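Local atomic coordinates of Myo-inositol phosphohydrolase (Mitsuokella multacida, PDB entry 4WU3), a protein that probably removes phosphate groups from inositol hexakisphosphate (phytate) as a phosphatase of the protein tyrosine phosphatase-like family. Residues Q115-L121 against D235-H241; F356-N360 against T547-M551; F376-R382 against S569-L574. The protein carries 2 engineered substitutions. All blocks are in the same frame, centred on the assembly; numbering follows the deposited sequence.

Contact 1. Residues Q115-L121 against D235-H241; sequences QFYDVDL and DAWLHYH
His241 swings its imidazole back over strand 116-122, where it meets Asp118 and Asp120. Its CG sits between the backbone N and the carbonyl carbon (chi1 88°), and this brings CD2 within 3.0 Å of OD1 of Asp118. That oxygen lies at the ring edge, in the imidazole plane, with carboxylate and ring nearly coplanar. OD1 of Asp120 comes to 3.5 Å from His241 CE1, while NE2 of His241 is hydrogen-bonded to Glu195.

Behind these groups the two strands run parallel, neighbours inside a mixed sheet of the tyrosine phosphatase-like fold, 237-241 in its middle. Tyr117, Val119 and Leu121 donate to the carbonyls of Trp237, His239 and His241, whose own N-H groups return to Gln115, Tyr117 and Val119. The bond from Val119 N to His239 O is 2.9 Å, and that from His241 N to Val119 O is 3.0 Å. The alternate residues Phe116, Asp118 and Asp120 turn their backbones to strand 205-211 instead.

On the Val119 face, its CG1 packs 3.6 Å from Tyr240 CD1, the two side by side, Tyr240 going on to helix 247-261. On the His239 face, Phe116 CZ presses to 3.3 Å from His239 CB; the Phe116 ring lies near parallel to, but slid from, those of Trp237 and His239, the three forming an aromatic cluster.

The Val119 face thus packs through carbon, whereas the other mixes aromatic rings with polar groups and probably depends on a wider network: Ser92 and Ser94 bond His239, Tyr206 and His126 bond Asp120.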
loop_
_atom_site.group_PDB
_atom_site.type_symbol
_atom_site.label_atom_id
_atom_site.label_comp_id
_atom_site.label_asym_id
_atom_site.label_seq_id
_atom_site.Cartn_x
_atom_site.Cartn_y
_atom_site.Cartn_z
ATOM N N GLN A 115 -19.003 5.054 33.211
ATOM C CA GLN A 115 -17.723 4.369 33.062
ATOM C C GLN A 115 -17.450 3.836 31.649
ATOM O O GLN A 115 -16.453 3.162 31.415
ATOM C CB GLN A 115 -17.635 3.234 34.075
ATOM C CG GLN A 115 -17.204 3.734 35.437
ATOM C CD GLN A 115 -18.197 4.700 36.030
ATOM O OE1 GLN A 115 -17.895 5.861 36.293
ATOM N NE2 GLN A 115 -19.375 4.208 36.275
ATOM N N PHE A 116 -18.322 4.165 30.706
ATOM C CA PHE A 116 -18.270 3.571 29.379
ATOM C C PHE A 116 -17.715 4.588 28.384
ATOM O O PHE A 116 -18.185 5.724 28.326
ATOM C CB PHE A 116 -19.676 3.113 28.977
ATOM C CG PHE A 116 -19.746 2.427 27.641
ATOM C CD1 PHE A 116 -19.559 1.070 27.533
ATOM C CD2 PHE A 116 -20.034 3.142 26.501
ATOM C CE1 PHE A 116 -19.622 0.438 26.304
ATOM C CE2 PHE A 116 -20.108 2.518 25.277
ATOM C CZ PHE A 116 -19.899 1.162 25.177
ATOM N N TYR A 117 -16.703 4.175 27.618
ATOM C CA TYR A 117 -16.092 5.039 26.605
ATOM C C TYR A 117 -16.278 4.446 25.214
ATOM O O TYR A 117 -15.792 3.364 24.922
ATOM C CB TYR A 117 -14.600 5.256 26.890
ATOM C CG TYR A 117 -14.357 6.060 28.143
ATOM C CD1 TYR A 117 -14.486 5.474 29.389
ATOM C CD2 TYR A 117 -14.027 7.416 28.086
ATOM C CE1 TYR A 117 -14.291 6.204 30.546
ATOM C CE2 TYR A 117 -13.833 8.156 29.252
ATOM C CZ TYR A 117 -13.958 7.538 30.475
ATOM O OH TYR A 117 -13.763 8.235 31.657
ATOM N N ASP A 118 -17.011 5.162 24.374
ATOM C CA ASP A 118 -17.164 4.813 22.984
ATOM C C ASP A 118 -15.941 5.328 22.258
ATOM O O ASP A 118 -15.719 6.536 22.182
ATOM C CB ASP A 118 -18.432 5.460 22.426
ATOM C CG ASP A 118 -18.575 5.290 20.926
ATOM O OD1 ASP A 118 -18.063 4.290 20.376
ATOM O OD2 ASP A 118 -19.216 6.161 20.293
ATOM N N VAL A 119 -15.132 4.405 21.753
ATOM C CA VAL A 119 -13.989 4.763 20.936
ATOM C C VAL A 119 -14.356 4.547 19.483
ATOM O O VAL A 119 -14.366 3.413 18.984
ATOM C CB VAL A 119 -12.738 3.939 21.296
ATOM C CG1 VAL A 119 -11.554 4.362 20.443
ATOM C CG2 VAL A 119 -12.405 4.100 22.776
ATOM N N ASP A 120 -14.645 5.669 18.827
ATOM C CA ASP A 120 -15.136 5.726 17.465
ATOM C C ASP A 120 -13.980 5.888 16.499
ATOM O O ASP A 120 -13.414 6.973 16.382
ATOM C CB ASP A 120 -16.084 6.922 17.349
ATOM C CG ASP A 120 -16.650 7.097 15.966
ATOM O OD1 ASP A 120 -16.336 6.273 15.090
ATOM O OD2 ASP A 120 -17.419 8.071 15.760
ATOM N N LEU A 121 -13.642 4.819 15.780
ATOM C CA LEU A 121 -12.433 4.815 14.957
ATOM C C LEU A 121 -12.683 5.281 13.521
ATOM O O LEU A 121 -11.826 5.152 12.659
ATOM C CB LEU A 121 -11.812 3.408 14.950
ATOM C CG LEU A 121 -11.490 2.824 16.321
ATOM C CD1 LEU A 121 -11.175 1.336 16.229
ATOM C CD2 LEU A 121 -10.352 3.600 16.984
ATOM N N ASP A 235 -11.428 2.486 36.292
ATOM C CA ASP A 235 -12.557 1.608 36.155
ATOM C C ASP A 235 -13.212 1.764 34.786
ATOM O O ASP A 235 -14.374 1.412 34.584
ATOM C CB ASP A 235 -13.542 1.893 37.266
ATOM C CG ASP A 235 -14.016 3.320 37.267
ATOM O OD1 ASP A 235 -13.325 4.196 36.714
ATOM O OD2 ASP A 235 -15.095 3.579 37.833
ATOM N N ALA A 236 -12.463 2.298 33.841
ATOM C CA ALA A 236 -13.030 2.659 32.557
ATOM C C ALA A 236 -13.309 1.427 31.706
ATOM O O ALA A 236 -12.514 0.493 31.668
ATOM C CB ALA A 236 -12.092 3.599 31.825
ATOM N N TRP A 237 -14.445 1.429 31.023
ATOM C CA TRP A 237 -14.748 0.370 30.088
ATOM C C TRP A 237 -14.650 0.952 28.690
ATOM O O TRP A 237 -15.273 1.962 28.397
ATOM C CB TRP A 237 -16.139 -0.202 30.342
ATOM C CG TRP A 237 -16.431 -1.347 29.452
ATOM C CD1 TRP A 237 -16.750 -1.285 28.135
ATOM C CD2 TRP A 237 -16.409 -2.729 29.797
ATOM N NE1 TRP A 237 -16.928 -2.539 27.630
ATOM C CE2 TRP A 237 -16.717 -3.452 28.629
ATOM C CE3 TRP A 237 -16.139 -3.428 30.971
ATOM C CZ2 TRP A 237 -16.791 -4.842 28.609
ATOM C CZ3 TRP A 237 -16.194 -4.805 30.946
ATOM C CH2 TRP A 237 -16.523 -5.497 29.776
ATOM N N LEU A 238 -13.843 0.315 27.848
ATOM C CA LEU A 238 -13.611 0.765 26.478
ATOM C C LEU A 238 -14.322 -0.109 25.451
ATOM O O LEU A 238 -14.167 -1.326 25.434
ATOM C CB LEU A 238 -12.112 0.763 26.175
ATOM C CG LEU A 238 -11.269 1.785 26.943
ATOM C CD1 LEU A 238 -9.862 1.851 26.365
ATOM C CD2 LEU A 238 -11.913 3.160 26.913
ATOM N N HIS A 239 -15.109 0.528 24.595
ATOM C CA HIS A 239 -15.758 -0.163 23.501
ATOM C C HIS A 239 -15.252 0.419 22.195
ATOM O O HIS A 239 -15.522 1.582 21.893
ATOM C CB HIS A 239 -17.279 -0.004 23.574
ATOM C CG HIS A 239 -17.997 -0.754 22.506
ATOM N ND1 HIS A 239 -18.282 -2.096 22.612
ATOM C CD2 HIS A 239 -18.425 -0.371 21.279
ATOM C CE1 HIS A 239 -18.877 -2.505 21.507
ATOM N NE2 HIS A 239 -18.980 -1.478 20.682
ATOM N N TYR A 240 -14.499 -0.383 21.440
ATOM C CA TYR A 240 -13.941 0.042 20.163
ATOM C C TYR A 240 -14.888 -0.319 19.030
ATOM O O TYR A 240 -15.480 -1.412 19.004
ATOM C CB TYR A 240 -12.602 -0.645 19.892
ATOM C CG TYR A 240 -11.530 -0.367 20.907
ATOM C CD1 TYR A 240 -10.838 0.828 20.900
ATOM C CD2 TYR A 240 -11.193 -1.316 21.864
ATOM C CE1 TYR A 240 -9.851 1.081 21.833
ATOM C CE2 TYR A 240 -10.212 -1.076 22.795
ATOM C CZ TYR A 240 -9.538 0.123 22.783
ATOM O OH TYR A 240 -8.560 0.371 23.729
ATOM N N HIS A 241 -15.039 0.593 18.084
ATOM C CA HIS A 241 -15.791 0.263 16.888
ATOM C C HIS A 241 -15.340 1.049 15.650
ATOM O O HIS A 241 -14.801 2.162 15.738
ATOM C CB HIS A 241 -17.283 0.460 17.140
ATOM C CG HIS A 241 -17.760 1.843 16.857
ATOM N ND1 HIS A 241 -18.085 2.268 15.586
ATOM C CD2 HIS A 241 -17.962 2.899 17.675
ATOM C CE1 HIS A 241 -18.460 3.533 15.635
ATOM N NE2 HIS A 241 -18.393 3.938 16.891
#

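Contact 2. Residues F356-N360 against T547-M551; sequences FRTMN and TTAYM
Arg357 lays the NE and NH2 side of its guanidinium against the thioether of Met551, its NH2 3.4 Å from Met551 SD and its NE 3.7 Å from Met551 CE. This joins the outermost strand 357-358 of a tyrosine phosphatase-like sheet to helix 545-558, whose first turn completes the ligand-binding run Ser540 to Arg546.

The arginine leaves its strand with CG between the backbone N and the carbonyl carbon (chi1 66°), then bends at chi2 and runs out nearly straight, so that only its far end meets the helix. There NH2 also comes to 3.6 Å from CG2 of Thr547, which approaches from the opposite direction. Thr548 crosses the arginine at about a right angle, its OG1 near the guanidinium plane at 3.2 Å from Arg357 NH2. That hydroxyl is hydrogen-bonded to Ala544 O and to the backbone N of Asn577.

NH1 of Arg357 is hydrogen-bonded to the carbonyls of Asn355 and Gly543. Since Gly543 lines the inositol tetrakisphosphate pocket, Arg357 is a second-shell residue behind the loop that receives the ligand. Thr547 bears on the same loop, because its OG1 is hydrogen-bonded to Ser540.

Beside the arginine the contact turns apolar. Met359, bent at both chi2 and chi3, brings its methyl group to the helix, where Met359 CE stops 3.6 Å from Met551 CE.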
loop_
_atom_site.group_PDB
_atom_site.type_symbol
_atom_site.label_atom_id
_atom_site.label_comp_id
_atom_site.label_asym_id
_atom_site.label_seq_id
_atom_site.Cartn_x
_atom_site.Cartn_y
_atom_site.Cartn_z
ATOM N N PHE A 356 -1.530 46.563 -2.778
ATOM C CA PHE A 356 -1.766 47.634 -1.819
ATOM C C PHE A 356 -3.100 48.277 -2.103
ATOM O O PHE A 356 -3.416 48.532 -3.260
ATOM C CB PHE A 356 -0.685 48.719 -1.917
ATOM C CG PHE A 356 -0.938 49.915 -1.020
ATOM C CD1 PHE A 356 -0.599 49.876 0.318
ATOM C CD2 PHE A 356 -1.526 51.071 -1.515
ATOM C CE1 PHE A 356 -0.835 50.964 1.146
ATOM C CE2 PHE A 356 -1.746 52.163 -0.694
ATOM C CZ PHE A 356 -1.406 52.106 0.642
ATOM N N ARG A 357 -3.876 48.549 -1.059
ATOM C CA ARG A 357 -5.130 49.281 -1.226
ATOM C C ARG A 357 -5.563 49.914 0.071
ATOM O O ARG A 357 -5.195 49.442 1.152
ATOM C CB ARG A 357 -6.245 48.366 -1.745
ATOM C CG ARG A 357 -6.681 47.274 -0.781
ATOM C CD ARG A 357 -5.827 46.017 -0.875
ATOM N NE ARG A 357 -6.493 44.872 -0.252
ATOM C CZ ARG A 357 -5.948 43.670 -0.110
ATOM N NH1 ARG A 357 -4.743 43.407 -0.537
ATOM N NH2 ARG A 357 -6.605 42.708 0.474
ATOM N N THR A 358 -6.334 50.993 -0.035
ATOM C CA THR A 358 -7.020 51.562 1.117
ATOM C C THR A 358 -8.500 51.521 0.804
ATOM O O THR A 358 -8.889 51.242 -0.327
ATOM C CB THR A 358 -6.589 53.019 1.439
ATOM O OG1 THR A 358 -7.160 53.939 0.492
ATOM C CG2 THR A 358 -5.076 53.156 1.436
ATOM N N MET A 359 -9.330 51.788 1.800
ATOM C CA MET A 359 -10.764 51.766 1.590
ATOM C C MET A 359 -11.224 52.987 0.802
ATOM O O MET A 359 -12.412 53.109 0.476
ATOM C CB MET A 359 -11.486 51.678 2.927
ATOM C CG MET A 359 -11.169 50.395 3.681
ATOM S SD MET A 359 -11.632 48.949 2.709
ATOM C CE MET A 359 -10.111 48.509 1.892
ATOM N N ASN A 360 -10.285 53.879 0.481
ATOM C CA ASN A 360 -10.559 54.996 -0.429
ATOM C C ASN A 360 -10.118 54.708 -1.867
ATOM O O ASN A 360 -10.300 55.547 -2.750
ATOM C CB ASN A 360 -9.863 56.277 0.053
ATOM C CG ASN A 360 -10.315 56.710 1.434
ATOM O OD1 ASN A 360 -11.506 56.893 1.683
ATOM N ND2 ASN A 360 -9.364 56.895 2.333
ATOM N N THR A 547 -4.929 38.366 4.606
ATOM C CA THR A 547 -5.188 39.796 4.636
ATOM C C THR A 547 -6.643 40.150 4.315
ATOM O O THR A 547 -7.264 40.951 5.031
ATOM C CB THR A 547 -4.255 40.531 3.656
ATOM O OG1 THR A 547 -2.923 40.540 4.185
ATOM C CG2 THR A 547 -4.709 41.963 3.430
ATOM N N THR A 548 -7.185 39.562 3.250
ATOM C CA THR A 548 -8.556 39.847 2.835
ATOM C C THR A 548 -9.581 39.266 3.802
ATOM O O THR A 548 -10.639 39.857 4.031
ATOM C CB THR A 548 -8.859 39.327 1.421
ATOM O OG1 THR A 548 -7.836 39.756 0.514
ATOM C CG2 THR A 548 -10.185 39.869 0.952
ATOM N N ALA A 549 -9.255 38.119 4.384
ATOM C CA ALA A 549 -10.082 37.542 5.445
ATOM C C ALA A 549 -10.242 38.514 6.626
ATOM O O ALA A 549 -11.352 38.834 7.043
ATOM C CB ALA A 549 -9.478 36.226 5.923
ATOM N N TYR A 550 -9.128 38.994 7.167
ATOM C CA TYR A 550 -9.191 39.935 8.282
ATOM C C TYR A 550 -9.846 41.258 7.882
ATOM O O TYR A 550 -10.677 41.797 8.632
ATOM C CB TYR A 550 -7.805 40.145 8.900
ATOM C CG TYR A 550 -7.511 39.121 9.976
ATOM C CD1 TYR A 550 -7.949 39.317 11.286
ATOM C CD2 TYR A 550 -6.848 37.940 9.677
ATOM C CE1 TYR A 550 -7.708 38.371 12.265
ATOM C CE2 TYR A 550 -6.598 36.989 10.656
ATOM C CZ TYR A 550 -7.028 37.207 11.946
ATOM O OH TYR A 550 -6.777 36.254 12.921
ATOM N N MET A 551 -9.516 41.777 6.702
ATOM C CA MET A 551 -10.151 43.018 6.254
ATOM C C MET A 551 -11.684 42.877 6.162
ATOM O O MET A 551 -12.420 43.779 6.563
ATOM C CB MET A 551 -9.575 43.484 4.920
ATOM C CG MET A 551 -8.134 43.955 5.003
ATOM S SD MET A 551 -7.346 44.184 3.401
ATOM C CE MET A 551 -8.060 45.766 2.940
#

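Contact 3. Residues F376-R382 against S569-L574; sequences FTPTPTR and SRQYLL
With its OG turned opposite the carbonyl carbon (chi1 -62°), Ser569 meets the loop at Thr377, while Arg570 holds CG between the backbone N and the carbonyl carbon (chi1 68°) and reaches, extended as far as NE, to Thr381. Two adjacent residues of helix 564-573 thereby grip the loop that links strand 357-358 to helix 385-388 in the second phosphatase-like half.

At the first grip, Thr377 N donates to Ser569 OG over 2.9 Å, and the hydroxyl is also hydrogen-bonded to the carbonyl of Gly565 one helical turn earlier. Thr377 OG1 in turn accepts from Thr379 N, an ST turn. Phe376 CD1 lies 3.6 Å from Ser569 OG. Further out on the ring, Phe376 CE1 reaches 3.9 Å to Tyr572 CD2, the ring planes perpendicular but their approach oblique.

At the second, Arg570 NH2 donates to Thr381 O at 2.8 Å. The oxygen lies in the guanidinium plane, yet the donor stands above the carbonyl plane, 49° out of it. NH2 bonds Lys383 O as well, and NH1 forms a salt bridge with Asp555 of helix 545-558.

Pro380 CG is 3.8 Å from Arg570 CB, and its CD is only 3.5 Å from Leu573 CD1, tight for two carbons. A leucine in place of Arg570 would probably leave Asp555 without its cationic mate and the carbonyls of Thr381 and Lys383 without this donor, letting that end of the loop shift.

A loop lacking regular structure is thus fixed by its own backbone N-H and C=O, with Pro380 packed on the helix between the two bonds.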
loop_
_atom_site.group_PDB
_atom_site.type_symbol
_atom_site.label_atom_id
_atom_site.label_comp_id
_atom_site.label_asym_id
_atom_site.label_seq_id
_atom_site.Cartn_x
_atom_site.Cartn_y
_atom_site.Cartn_z
ATOM N N PHE A 376 -21.396 37.464 -4.960
ATOM C CA PHE A 376 -20.585 38.456 -5.655
ATOM C C PHE A 376 -21.411 39.402 -6.512
ATOM O O PHE A 376 -22.198 38.974 -7.358
ATOM C CB PHE A 376 -19.521 37.818 -6.545
ATOM C CG PHE A 376 -18.831 38.814 -7.437
ATOM C CD1 PHE A 376 -17.918 39.709 -6.913
ATOM C CD2 PHE A 376 -19.143 38.890 -8.788
ATOM C CE1 PHE A 376 -17.303 40.644 -7.718
ATOM C CE2 PHE A 376 -18.529 39.824 -9.602
ATOM C CZ PHE A 376 -17.605 40.704 -9.065
ATOM N N THR A 377 -21.204 40.694 -6.298
ATOM C CA THR A 377 -21.758 41.701 -7.181
ATOM C C THR A 377 -20.682 42.672 -7.629
ATOM O O THR A 377 -19.789 43.018 -6.863
ATOM C CB THR A 377 -22.899 42.499 -6.528
ATOM O OG1 THR A 377 -23.269 43.559 -7.411
ATOM C CG2 THR A 377 -22.475 43.091 -5.195
ATOM N N PRO A 378 -20.758 43.112 -8.886
ATOM C CA PRO A 378 -19.803 44.100 -9.382
ATOM C C PRO A 378 -20.083 45.509 -8.849
ATOM O O PRO A 378 -19.242 46.399 -8.991
ATOM C CB PRO A 378 -19.972 44.029 -10.904
ATOM C CG PRO A 378 -21.328 43.443 -11.131
ATOM C CD PRO A 378 -21.690 42.636 -9.923
ATOM N N THR A 379 -21.232 45.695 -8.203
ATOM C CA THR A 379 -21.655 47.025 -7.767
ATOM C C THR A 379 -22.121 47.038 -6.310
ATOM O O THR A 379 -23.268 47.375 -6.023
ATOM C CB THR A 379 -22.802 47.562 -8.656
ATOM O OG1 THR A 379 -23.948 46.702 -8.556
ATOM C CG2 THR A 379 -22.363 47.636 -10.108
ATOM N N PRO A 380 -21.228 46.673 -5.380
ATOM C CA PRO A 380 -21.590 46.674 -3.970
ATOM C C PRO A 380 -21.613 48.089 -3.429
ATOM O O PRO A 380 -21.014 48.984 -4.018
ATOM C CB PRO A 380 -20.456 45.888 -3.322
ATOM C CG PRO A 380 -19.281 46.207 -4.175
ATOM C CD PRO A 380 -19.806 46.360 -5.581
ATOM N N THR A 381 -22.308 48.287 -2.317
ATOM C CA THR A 381 -22.347 49.596 -1.683
ATOM C C THR A 381 -20.962 49.925 -1.150
ATOM O O THR A 381 -20.243 49.036 -0.709
ATOM C CB THR A 381 -23.362 49.652 -0.525
ATOM O OG1 THR A 381 -23.277 50.931 0.119
ATOM C CG2 THR A 381 -23.085 48.555 0.510
ATOM N N ARG A 382 -20.598 51.204 -1.199
ATOM C CA ARG A 382 -19.338 51.677 -0.642
ATOM C C ARG A 382 -19.571 52.320 0.711
ATOM O O ARG A 382 -18.742 53.085 1.217
ATOM C CB ARG A 382 -18.672 52.693 -1.568
ATOM C CG ARG A 382 -17.938 52.099 -2.763
ATOM C CD ARG A 382 -16.980 53.110 -3.396
ATOM N NE ARG A 382 -15.719 53.234 -2.654
ATOM C CZ ARG A 382 -14.518 52.911 -3.138
ATOM N NH1 ARG A 382 -13.439 53.052 -2.385
ATOM N NH2 ARG A 382 -14.386 52.455 -4.380
ATOM N N SER A 569 -17.574 41.360 -1.887
ATOM C CA SER A 569 -17.423 41.928 -3.213
ATOM C C SER A 569 -16.542 43.187 -3.209
ATOM O O SER A 569 -15.620 43.309 -4.012
ATOM C CB SER A 569 -18.798 42.213 -3.810
ATOM O OG SER A 569 -19.541 41.004 -3.942
ATOM N N ARG A 570 -16.783 44.118 -2.299
ATOM C CA ARG A 570 -15.968 45.312 -2.309
ATOM C C ARG A 570 -14.533 45.037 -1.857
ATOM O O ARG A 570 -13.592 45.600 -2.425
ATOM C CB ARG A 570 -16.609 46.437 -1.503
ATOM C CG ARG A 570 -16.695 46.223 -0.007
ATOM C CD ARG A 570 -17.813 47.090 0.534
ATOM N NE ARG A 570 -17.661 47.390 1.947
ATOM C CZ ARG A 570 -18.456 48.217 2.606
ATOM N NH1 ARG A 570 -18.267 48.448 3.879
ATOM N NH2 ARG A 570 -19.446 48.823 1.996
ATOM N N GLN A 571 -14.343 44.153 -0.874
ATOM C CA GLN A 571 -12.976 43.775 -0.474
ATOM C C GLN A 571 -12.226 43.113 -1.649
ATOM O O GLN A 571 -11.012 43.292 -1.805
ATOM C CB GLN A 571 -12.977 42.872 0.765
ATOM C CG GLN A 571 -13.422 43.554 2.054
ATOM C CD GLN A 571 -12.680 44.847 2.333
ATOM O OE1 GLN A 571 -11.494 44.990 2.024
ATOM N NE2 GLN A 571 -13.379 45.801 2.918
ATOM N N TYR A 572 -12.951 42.364 -2.474
ATOM C CA TYR A 572 -12.378 41.802 -3.691
ATOM C C TYR A 572 -12.086 42.922 -4.676
ATOM O O TYR A 572 -10.969 43.025 -5.205
ATOM C CB TYR A 572 -13.313 40.766 -4.340
ATOM C CG TYR A 572 -12.874 40.348 -5.729
ATOM C CD1 TYR A 572 -11.844 39.450 -5.904
ATOM C CD2 TYR A 572 -13.479 40.870 -6.863
ATOM C CE1 TYR A 572 -11.422 39.075 -7.163
ATOM C CE2 TYR A 572 -13.073 40.493 -8.133
ATOM C CZ TYR A 572 -12.036 39.591 -8.276
ATOM O OH TYR A 572 -11.608 39.193 -9.532
ATOM N N LEU A 573 -13.082 43.772 -4.906
ATOM C CA LEU A 573 -12.950 44.827 -5.897
ATOM C C LEU A 573 -11.819 45.769 -5.544
ATOM O O LEU A 573 -11.157 46.298 -6.423
ATOM C CB LEU A 573 -14.256 45.593 -6.053
ATOM C CG LEU A 573 -15.337 44.763 -6.748
ATOM C CD1 LEU A 573 -16.668 45.479 -6.730
ATOM C CD2 LEU A 573 -14.928 44.446 -8.177
ATOM N N LEU A 574 -11.579 45.965 -4.254
ATOM C CA LEU A 574 -10.545 46.901 -3.836
ATOM C C LEU A 574 -9.150 46.315 -3.972
ATOM O O LEU A 574 -8.170 47.028 -3.794
ATOM C CB LEU A 574 -10.783 47.365 -2.402
ATOM C CG LEU A 574 -11.987 48.296 -2.288
ATOM C CD1 LEU A 574 -12.528 48.362 -0.870
ATOM C CD2 LEU A 574 -11.609 49.676 -2.792
#

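Overall arrangement
From the N terminus, contact 1 comes first: pairing 115-121 with 235-241 closes a loop of 113 residues within the N-terminal phosphatase-like half. It is complete before either other contact opens, and its centre lies about 49 Å from that of contact 2 and 51 Å from that of contact 3. Those two belong to the second half and cross, since 356-360, 376-382, 547-551 and 569-574 alternate along the chain, each pair bridging 186 residues. They join an edge strand and the following loop to the successive helices 545-558 and 564-573. Their centres are only about 12 Å apart, and Arg382 NH1 probably bonds Met359 O directly, at 3.0 Å.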